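Local coordinates for lactococcal prophage ps3 protein 05 (Staphylococcus epidermidis ATCC 12228, PDB 3G8W), which probably transfers an acetyl group from acetyl-CoA to an acceptor, as expected for a GNAT-family acetyltransferase, at residues 122-127 against 156-161; 66-71 against 100-105. All blocks are in the same frame, centred on the assembly; numbering follows the deposited sequence.

Contact 1 (122-127 against 156-161)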
ATOM      1  N   ILE B 122      -1.404  12.961  -2.940  1.00 49.35           N
ATOM      2  CA  ILE B 122      -0.938  14.116  -3.729  1.00 48.88           C
ATOM      3  C   ILE B 122       0.092  14.887  -2.936  1.00 48.92           C
ATOM      4  O   ILE B 122      -0.099  15.108  -1.737  1.00 48.75           O
ATOM      5  CB  ILE B 122      -2.091  15.054  -4.106  1.00 48.23           C
ATOM      6  CG1 ILE B 122      -3.133  14.278  -4.918  1.00 48.53           C
ATOM      7  CG2 ILE B 122      -1.559  16.186  -4.930  1.00 48.00           C
ATOM      8  CD1 ILE B 122      -4.524  14.892  -4.997  1.00 47.96           C
ATOM      9  N   ALA B 123       1.179  15.275  -3.609  1.00 49.28           N
ATOM     10  CA  ALA B 123       2.265  16.053  -2.997  1.00 48.97           C
ATOM     11  C   ALA B 123       1.748  17.367  -2.445  1.00 49.12           C
ATOM     12  O   ALA B 123       1.147  18.154  -3.164  1.00 50.07           O
ATOM     13  CB  ALA B 123       3.362  16.310  -4.005  1.00 48.56           C
ATOM     14  N   SER B 124       1.993  17.615  -1.169  1.00 49.72           N
ATOM     15  CA  SER B 124       1.417  18.773  -0.489  1.00 50.27           C
ATOM     16  C   SER B 124       1.454  20.108  -1.241  1.00 49.94           C
ATOM     17  O   SER B 124       0.645  20.987  -0.970  1.00 50.47           O
ATOM     18  CB  SER B 124       2.002  18.914   0.910  1.00 50.99           C
ATOM     19  OG  SER B 124       1.367  17.963   1.766  1.00 52.17           O
ATOM     20  N   ASN B 125       2.354  20.258  -2.203  1.00 48.92           N
ATOM     21  CA  ASN B 125       2.426  21.518  -2.902  1.00 48.28           C
ATOM     22  C   ASN B 125       2.082  21.432  -4.394  1.00 47.26           C
ATOM     23  O   ASN B 125       2.481  22.284  -5.212  1.00 47.60           O
ATOM     24  CB  ASN B 125       3.774  22.202  -2.632  1.00 50.16           C
ATOM     25  CG  ASN B 125       4.964  21.415  -3.176  1.00 51.56           C
ATOM     26  OD1 ASN B 125       4.812  20.486  -3.988  1.00 52.02           O
ATOM     27  ND2 ASN B 125       6.167  21.787  -2.720  1.00 51.92           N
ATOM     28  N   ASN B 126       1.334  20.392  -4.743  1.00 45.00           N
ATOM     29  CA  ASN B 126       0.693  20.346  -6.035  1.00 43.24           C
ATOM     30  C   ASN B 126      -0.740  20.832  -5.926  1.00 42.89           C
ATOM     31  O   ASN B 126      -1.682  20.053  -6.086  1.00 42.70           O
ATOM     32  CB  ASN B 126       0.735  18.948  -6.627  1.00 42.27           C
ATOM     33  CG  ASN B 126       0.302  18.922  -8.085  1.00 42.58           C
ATOM     34  OD1 ASN B 126      -0.227  19.915  -8.638  1.00 42.08           O
ATOM     35  ND2 ASN B 126       0.518  17.777  -8.724  1.00 41.77           N
ATOM     36  N   ILE B 127      -0.903  22.126  -5.665  1.00 42.55           N
ATOM     37  CA  ILE B 127      -2.239  22.719  -5.534  1.00 42.61           C
ATOM     38  C   ILE B 127      -3.150  22.547  -6.775  1.00 41.91           C
ATOM     39  O   ILE B 127      -4.314  22.175  -6.623  1.00 42.38           O
ATOM     40  CB  ILE B 127      -2.207  24.178  -5.002  1.00 42.81           C
ATOM     41  CG1 ILE B 127      -1.440  25.114  -5.947  1.00 44.06           C
ATOM     42  CG2 ILE B 127      -1.618  24.214  -3.589  1.00 42.68           C
ATOM     43  CD1 ILE B 127      -0.225  24.478  -6.726  1.00 45.88           C
ATOM     44  N   ASP B 156       5.920  16.071   1.659  1.00 45.77           N
ATOM     45  CA  ASP B 156       4.679  15.719   2.346  1.00 48.24           C
ATOM     46  C   ASP B 156       3.572  15.334   1.360  1.00 49.12           C
ATOM     47  O   ASP B 156       3.581  15.762   0.208  1.00 49.02           O
ATOM     48  CB  ASP B 156       4.206  16.879   3.233  1.00 47.85           C
ATOM     49  CG  ASP B 156       5.227  17.274   4.255  1.00 48.52           C
ATOM     50  OD1 ASP B 156       6.100  16.452   4.618  1.00 49.07           O
ATOM     51  OD2 ASP B 156       5.151  18.422   4.715  1.00 49.45           O
ATOM     52  N   GLU B 157       2.614  14.535   1.804  1.00 50.13           N
ATOM     53  CA  GLU B 157       1.516  14.211   0.909  1.00 53.00           C
ATOM     54  C   GLU B 157       0.182  14.326   1.604  1.00 52.65           C
ATOM     55  O   GLU B 157       0.066  14.057   2.814  1.00 52.37           O
ATOM     56  CB  GLU B 157       1.681  12.815   0.257  1.00 55.29           C
ATOM     57  CG  GLU B 157       2.671  12.783  -0.934  1.00 58.33           C
ATOM     58  CD  GLU B 157       2.918  11.373  -1.516  1.00 60.45           C
ATOM     59  OE1 GLU B 157       3.676  11.245  -2.518  1.00 61.35           O
ATOM     60  OE2 GLU B 157       2.366  10.393  -0.971  1.00 61.53           O
ATOM     61  N   ASN B 158      -0.813  14.744   0.832  1.00 52.07           N
ATOM     62  CA  ASN B 158      -2.180  14.768   1.313  1.00 52.09           C
ATOM     63  C   ASN B 158      -2.871  13.594   0.692  1.00 52.22           C
ATOM     64  O   ASN B 158      -2.820  13.384  -0.519  1.00 53.51           O
ATOM     65  CB  ASN B 158      -2.900  16.079   0.992  1.00 52.14           C
ATOM     66  CG  ASN B 158      -2.618  17.177   2.013  1.00 52.69           C
ATOM     67  OD1 ASN B 158      -1.940  18.145   1.712  1.00 53.39           O
ATOM     68  ND2 ASN B 158      -3.132  17.023   3.221  1.00 52.66           N
ATOM     69  N   TRP B 159      -3.473  12.792   1.549  1.00 51.43           N
ATOM     70  CA  TRP B 159      -4.204  11.662   1.112  1.00 50.09           C
ATOM     71  C   TRP B 159      -5.639  12.080   1.027  1.00 49.57           C
ATOM     72  O   TRP B 159      -6.225  12.556   2.015  1.00 47.13           O
ATOM     73  CB  TRP B 159      -4.056  10.519   2.095  1.00 50.33           C
ATOM     74  CG  TRP B 159      -2.787   9.744   1.949  1.00 51.04           C
ATOM     75  CD1 TRP B 159      -1.607  10.016   2.550  1.00 51.02           C
ATOM     76  CD2 TRP B 159      -2.585   8.542   1.198  1.00 51.13           C
ATOM     77  NE1 TRP B 159      -0.675   9.064   2.218  1.00 51.28           N
ATOM     78  CE2 TRP B 159      -1.251   8.144   1.398  1.00 51.01           C
ATOM     79  CE3 TRP B 159      -3.409   7.755   0.384  1.00 52.70           C
ATOM     80  CZ2 TRP B 159      -0.701   7.001   0.811  1.00 52.34           C
ATOM     81  CZ3 TRP B 159      -2.864   6.583  -0.205  1.00 53.46           C
ATOM     82  CH2 TRP B 159      -1.512   6.234   0.006  1.00 53.06           C
ATOM     83  N   LEU B 160      -6.186  11.899  -0.176  1.00 49.44           N
ATOM     84  CA  LEU B 160      -7.611  12.090  -0.427  1.00 50.06           C
ATOM     85  C   LEU B 160      -8.379  10.788  -0.673  1.00 49.33           C
ATOM     86  O   LEU B 160      -7.829   9.786  -1.162  1.00 48.23           O
ATOM     87  CB  LEU B 160      -7.808  13.003  -1.620  1.00 50.98           C
ATOM     88  CG  LEU B 160      -7.420  14.460  -1.520  1.00 51.25           C
ATOM     89  CD1 LEU B 160      -5.998  14.574  -1.103  1.00 51.30           C
ATOM     90  CD2 LEU B 160      -7.639  15.034  -2.907  1.00 50.95           C
ATOM     91  N   ILE B 161      -9.667  10.839  -0.378  1.00 48.75           N
ATOM     92  CA  ILE B 161     -10.531   9.676  -0.518  1.00 49.12           C
ATOM     93  C   ILE B 161     -11.838  10.061  -1.252  1.00 48.66           C
ATOM     94  O   ILE B 161     -12.398  11.151  -1.065  1.00 45.31           O
ATOM     95  CB  ILE B 161     -10.784   9.014   0.866  1.00 49.90           C
ATOM     96  CG1 ILE B 161     -11.719   7.816   0.776  1.00 51.17           C
ATOM     97  CG2 ILE B 161     -11.350  10.032   1.865  1.00 49.98           C
ATOM     98  CD1 ILE B 161     -11.732   6.935   2.054  1.00 51.84           C
TER

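Contact 2 (66-71 against 100-105)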
ATOM      1  N   LEU B  66      -2.145   9.095 -27.556  1.00 47.17           N
ATOM      2  CA  LEU B  66      -2.494   8.974 -26.155  1.00 46.72           C
ATOM      3  C   LEU B  66      -2.399  10.374 -25.536  1.00 46.68           C
ATOM      4  O   LEU B  66      -1.403  11.074 -25.715  1.00 46.67           O
ATOM      5  CB  LEU B  66      -1.568   7.973 -25.459  1.00 45.99           C
ATOM      6  CG  LEU B  66      -1.878   7.642 -23.998  1.00 45.98           C
ATOM      7  CD1 LEU B  66      -3.270   7.028 -23.802  1.00 45.39           C
ATOM      8  CD2 LEU B  66      -0.785   6.752 -23.426  1.00 46.05           C
ATOM      9  N   VAL B  67      -3.442  10.791 -24.827  1.00 46.47           N
ATOM     10  CA  VAL B  67      -3.581  12.201 -24.440  1.00 46.30           C
ATOM     11  C   VAL B  67      -3.590  12.360 -22.932  1.00 46.53           C
ATOM     12  O   VAL B  67      -3.076  13.333 -22.386  1.00 46.50           O
ATOM     13  CB  VAL B  67      -4.844  12.820 -25.067  1.00 45.91           C
ATOM     14  CG1 VAL B  67      -5.122  14.165 -24.488  1.00 46.73           C
ATOM     15  CG2 VAL B  67      -4.662  12.952 -26.558  1.00 45.99           C
ATOM     16  N   ALA B  68      -4.176  11.388 -22.256  1.00 46.98           N
ATOM     17  CA  ALA B  68      -4.097  11.341 -20.817  1.00 46.82           C
ATOM     18  C   ALA B  68      -3.876   9.901 -20.366  1.00 46.18           C
ATOM     19  O   ALA B  68      -3.976   8.972 -21.171  1.00 44.51           O
ATOM     20  CB  ALA B  68      -5.358  11.943 -20.204  1.00 47.46           C
ATOM     21  N   THR B  69      -3.565   9.735 -19.078  1.00 46.63           N
ATOM     22  CA  THR B  69      -3.258   8.417 -18.497  1.00 46.49           C
ATOM     23  C   THR B  69      -3.467   8.418 -16.995  1.00 47.11           C
ATOM     24  O   THR B  69      -3.285   9.447 -16.336  1.00 48.30           O
ATOM     25  CB  THR B  69      -1.804   7.989 -18.794  1.00 45.79           C
ATOM     26  OG1 THR B  69      -1.809   6.719 -19.456  1.00 46.06           O
ATOM     27  CG2 THR B  69      -0.952   7.921 -17.518  1.00 44.75           C
ATOM     28  N   CYS B  70      -3.842   7.269 -16.446  1.00 47.43           N
ATOM     29  CA  CYS B  70      -3.935   7.139 -15.005  1.00 47.67           C
ATOM     30  C   CYS B  70      -3.961   5.685 -14.582  1.00 47.34           C
ATOM     31  O   CYS B  70      -4.608   4.877 -15.235  1.00 48.65           O
ATOM     32  CB  CYS B  70      -5.186   7.835 -14.520  1.00 48.45           C
ATOM     33  SG  CYS B  70      -5.178   8.028 -12.767  1.00 51.99           S
ATOM     34  N   THR B  71      -3.266   5.343 -13.500  1.00 46.65           N
ATOM     35  CA  THR B  71      -3.274   3.960 -13.003  1.00 46.55           C
ATOM     36  C   THR B  71      -4.304   3.697 -11.915  1.00 46.60           C
ATOM     37  O   THR B  71      -4.444   4.468 -10.981  1.00 45.78           O
ATOM     38  CB  THR B  71      -1.902   3.520 -12.463  1.00 46.12           C
ATOM     39  OG1 THR B  71      -0.998   3.370 -13.551  1.00 46.11           O
ATOM     40  CG2 THR B  71      -2.000   2.187 -11.767  1.00 45.64           C
ATOM     41  N   ARG B 100     -10.518  15.124 -16.671  1.00 44.04           N
ATOM     42  CA  ARG B 100     -11.791  14.997 -15.966  1.00 41.78           C
ATOM     43  C   ARG B 100     -12.602  13.877 -16.588  1.00 42.77           C
ATOM     44  O   ARG B 100     -13.212  13.091 -15.882  1.00 44.15           O
ATOM     45  CB  ARG B 100     -12.560  16.304 -15.978  1.00 38.25           C
ATOM     46  CG  ARG B 100     -13.883  16.237 -15.313  1.00 36.36           C
ATOM     47  CD  ARG B 100     -14.555  17.603 -15.230  1.00 36.72           C
ATOM     48  NE  ARG B 100     -13.681  18.662 -14.707  1.00 37.68           N
ATOM     49  CZ  ARG B 100     -13.457  18.912 -13.414  1.00 37.66           C
ATOM     50  NH1 ARG B 100     -14.034  18.191 -12.471  1.00 38.33           N
ATOM     51  NH2 ARG B 100     -12.645  19.890 -13.057  1.00 37.38           N
ATOM     52  N   GLU B 101     -12.585  13.770 -17.905  1.00 43.56           N
ATOM     53  CA  GLU B 101     -13.319  12.700 -18.555  1.00 44.61           C
ATOM     54  C   GLU B 101     -12.677  11.340 -18.248  1.00 44.46           C
ATOM     55  O   GLU B 101     -13.371  10.340 -18.031  1.00 44.66           O
ATOM     56  CB  GLU B 101     -13.390  12.959 -20.049  1.00 46.22           C
ATOM     57  CG  GLU B 101     -14.595  12.381 -20.726  1.00 48.88           C
ATOM     58  CD  GLU B 101     -14.597  12.698 -22.217  1.00 51.67           C
ATOM     59  OE1 GLU B 101     -14.614  11.736 -23.037  1.00 52.79           O
ATOM     60  OE2 GLU B 101     -14.566  13.916 -22.569  1.00 52.48           O
ATOM     61  N   LEU B 102     -11.349  11.312 -18.224  1.00 43.67           N
ATOM     62  CA  LEU B 102     -10.603  10.116 -17.858  1.00 43.62           C
ATOM     63  C   LEU B 102     -10.898   9.638 -16.409  1.00 43.69           C
ATOM     64  O   LEU B 102     -11.199   8.454 -16.210  1.00 43.17           O
ATOM     65  CB  LEU B 102      -9.110  10.399 -18.026  1.00 43.65           C
ATOM     66  CG  LEU B 102      -8.045   9.362 -18.365  1.00 43.91           C
ATOM     67  CD1 LEU B 102      -6.968   9.479 -17.339  1.00 43.82           C
ATOM     68  CD2 LEU B 102      -8.551   7.952 -18.411  1.00 44.57           C
ATOM     69  N   ILE B 103     -10.818  10.550 -15.416  1.00 43.30           N
ATOM     70  CA  ILE B 103     -11.032  10.186 -14.001  1.00 42.77           C
ATOM     71  C   ILE B 103     -12.421   9.588 -13.855  1.00 43.52           C
ATOM     72  O   ILE B 103     -12.577   8.538 -13.239  1.00 44.44           O
ATOM     73  CB  ILE B 103     -10.754  11.353 -12.980  1.00 41.93           C
ATOM     74  CG1 ILE B 103      -9.266  11.713 -12.948  1.00 41.50           C
ATOM     75  CG2 ILE B 103     -11.184  10.996 -11.558  1.00 40.37           C
ATOM     76  CD1 ILE B 103      -8.325  10.544 -13.178  1.00 40.60           C
ATOM     77  N   ASN B 104     -13.407  10.217 -14.480  1.00 43.74           N
ATOM     78  CA  ASN B 104     -14.755   9.678 -14.508  1.00 44.50           C
ATOM     79  C   ASN B 104     -14.872   8.267 -15.056  1.00 44.38           C
ATOM     80  O   ASN B 104     -15.580   7.456 -14.473  1.00 45.47           O
ATOM     81  CB  ASN B 104     -15.695  10.609 -15.239  1.00 45.50           C
ATOM     82  CG  ASN B 104     -16.373  11.614 -14.307  1.00 47.80           C
ATOM     83  OD1 ASN B 104     -17.425  12.147 -14.651  1.00 50.57           O
ATOM     84  ND2 ASN B 104     -15.793  11.872 -13.133  1.00 47.33           N
ATOM     85  N   HIS B 105     -14.171   7.964 -16.145  1.00 43.62           N
ATOM     86  CA  HIS B 105     -14.197   6.620 -16.722  1.00 43.59           C
ATOM     87  C   HIS B 105     -13.689   5.677 -15.645  1.00 44.66           C
ATOM     88  O   HIS B 105     -14.294   4.631 -15.372  1.00 44.94           O
ATOM     89  CB  HIS B 105     -13.294   6.544 -17.964  1.00 43.23           C
ATOM     90  CG  HIS B 105     -13.367   5.241 -18.708  1.00 43.32           C
ATOM     91  ND1 HIS B 105     -12.806   4.071 -18.234  1.00 43.76           N
ATOM     92  CD2 HIS B 105     -13.903   4.933 -19.913  1.00 43.15           C
ATOM     93  CE1 HIS B 105     -13.017   3.094 -19.099  1.00 42.92           C
ATOM     94  NE2 HIS B 105     -13.674   3.593 -20.129  1.00 42.92           N
TER

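Contact 1 (122-127 against 156-161)
I122 and N158 face each other as an antiparallel hydrogen-bonded pair, and their backbones are joined by both possible bonds. I122 N reaches N158 O at 2.8 Å, almost straight at 174°, and N158 N returns to I122 O at 2.7 Å. One residue on, A123 and E157 form a non-hydrogen-bonded pair; there the extended side chain of E157 starts out alongside the I122 carbonyl, with CB 3.5 Å from I122 O, and its OE1 is hydrogen-bonded to S148 OG of strand 139-150. The apolar, closely packed part lies on the sheet face of I122: its CD1 meets L160 CD2 at 3.8 Å, the two buried side chains crossing at a slant.

The S124 end is polar and more open to solvent. A type I turn from A123 to N126, with N125 exposed, takes the chain off the strand, and S124 N still hydrogen-bonds to D156 O at 2.8 Å. With OG beside its own backbone N (chi1 -78°), S124 gives a weak, 3.3 Å hydrogen bond from OG to N158 OD1, whose stronger partner is K130 NZ. N126 is the N-cap of helix 127-136, its OD1 bonded to A129 N. Strand 117-123 ends here beside strand 153-163, whose other neighbour is strand 139-150, while helix 127-136 brings K130 to the face of I122 and N158, and W31 of helix 30-37 packs on A123 and E157.

Contact 2 (66-71 against 100-105)
L102 CD1 is the branch that carries this buried contact, pressing from helix 100-105 onto the backbone of strand 66-71 between two small side chains. It lies 3.7 Å from T69 C and equally 3.7 Å from C70 CB, with A68 CB slightly farther off at 4.1 Å. CG of L102 is turned away from its own backbone N (chi1 -151°), which carries the branch out to the strand. Beside it, I103 leaves the helix at an angle to the strand, yet its CD1 reaches C70 SG at 4.1 Å. No hydrogen bond links the two segments, and apolar contact alone joins them.

Helix 96-112 is the connection of a beta-alpha-beta crossover between parallel strands 83-91 and 117-123, a feature of the GNAT fold; the segment axes here come within 8.7 Å, inclined by 38°. A68 and C70 point to the helix, whereas T69 turns to the other face, where Y18 and L21 of helix 15-24 cover it. A classic beta bulge, V67 and A68 together facing A60, falls at the edge of the contact, where A68 is itself a touching residue. Farther out, strand 83-91 adds V91 beside A68 and L86 beside C70 to the same packed layer, and I7 of strand 6-9 packs against L102.

Overall arrangement
After strand 6-9 and three helices, the chain forms strands 55-62, 65-74 and 83-91 before helix 96-112 turns back over the sheet. The loop of contact 2 opens at 66-71 in strand 65-74 and closes on that helix, with 28 residues between its segments. The chain runs on from the helix into strand 117-123, at whose end contact 1 opens; helix 127-136 and strand 139-150 intervene before strand 153-163 closes it, again after 28 residues. The two loops follow in series and neither nest nor cross. Their centres lie about 19 Å apart and their nearest atoms about 10 Å, so they do not touch: contact 2 fastens a helix onto the sheet, whereas contact 1 joins neighbouring strands within it.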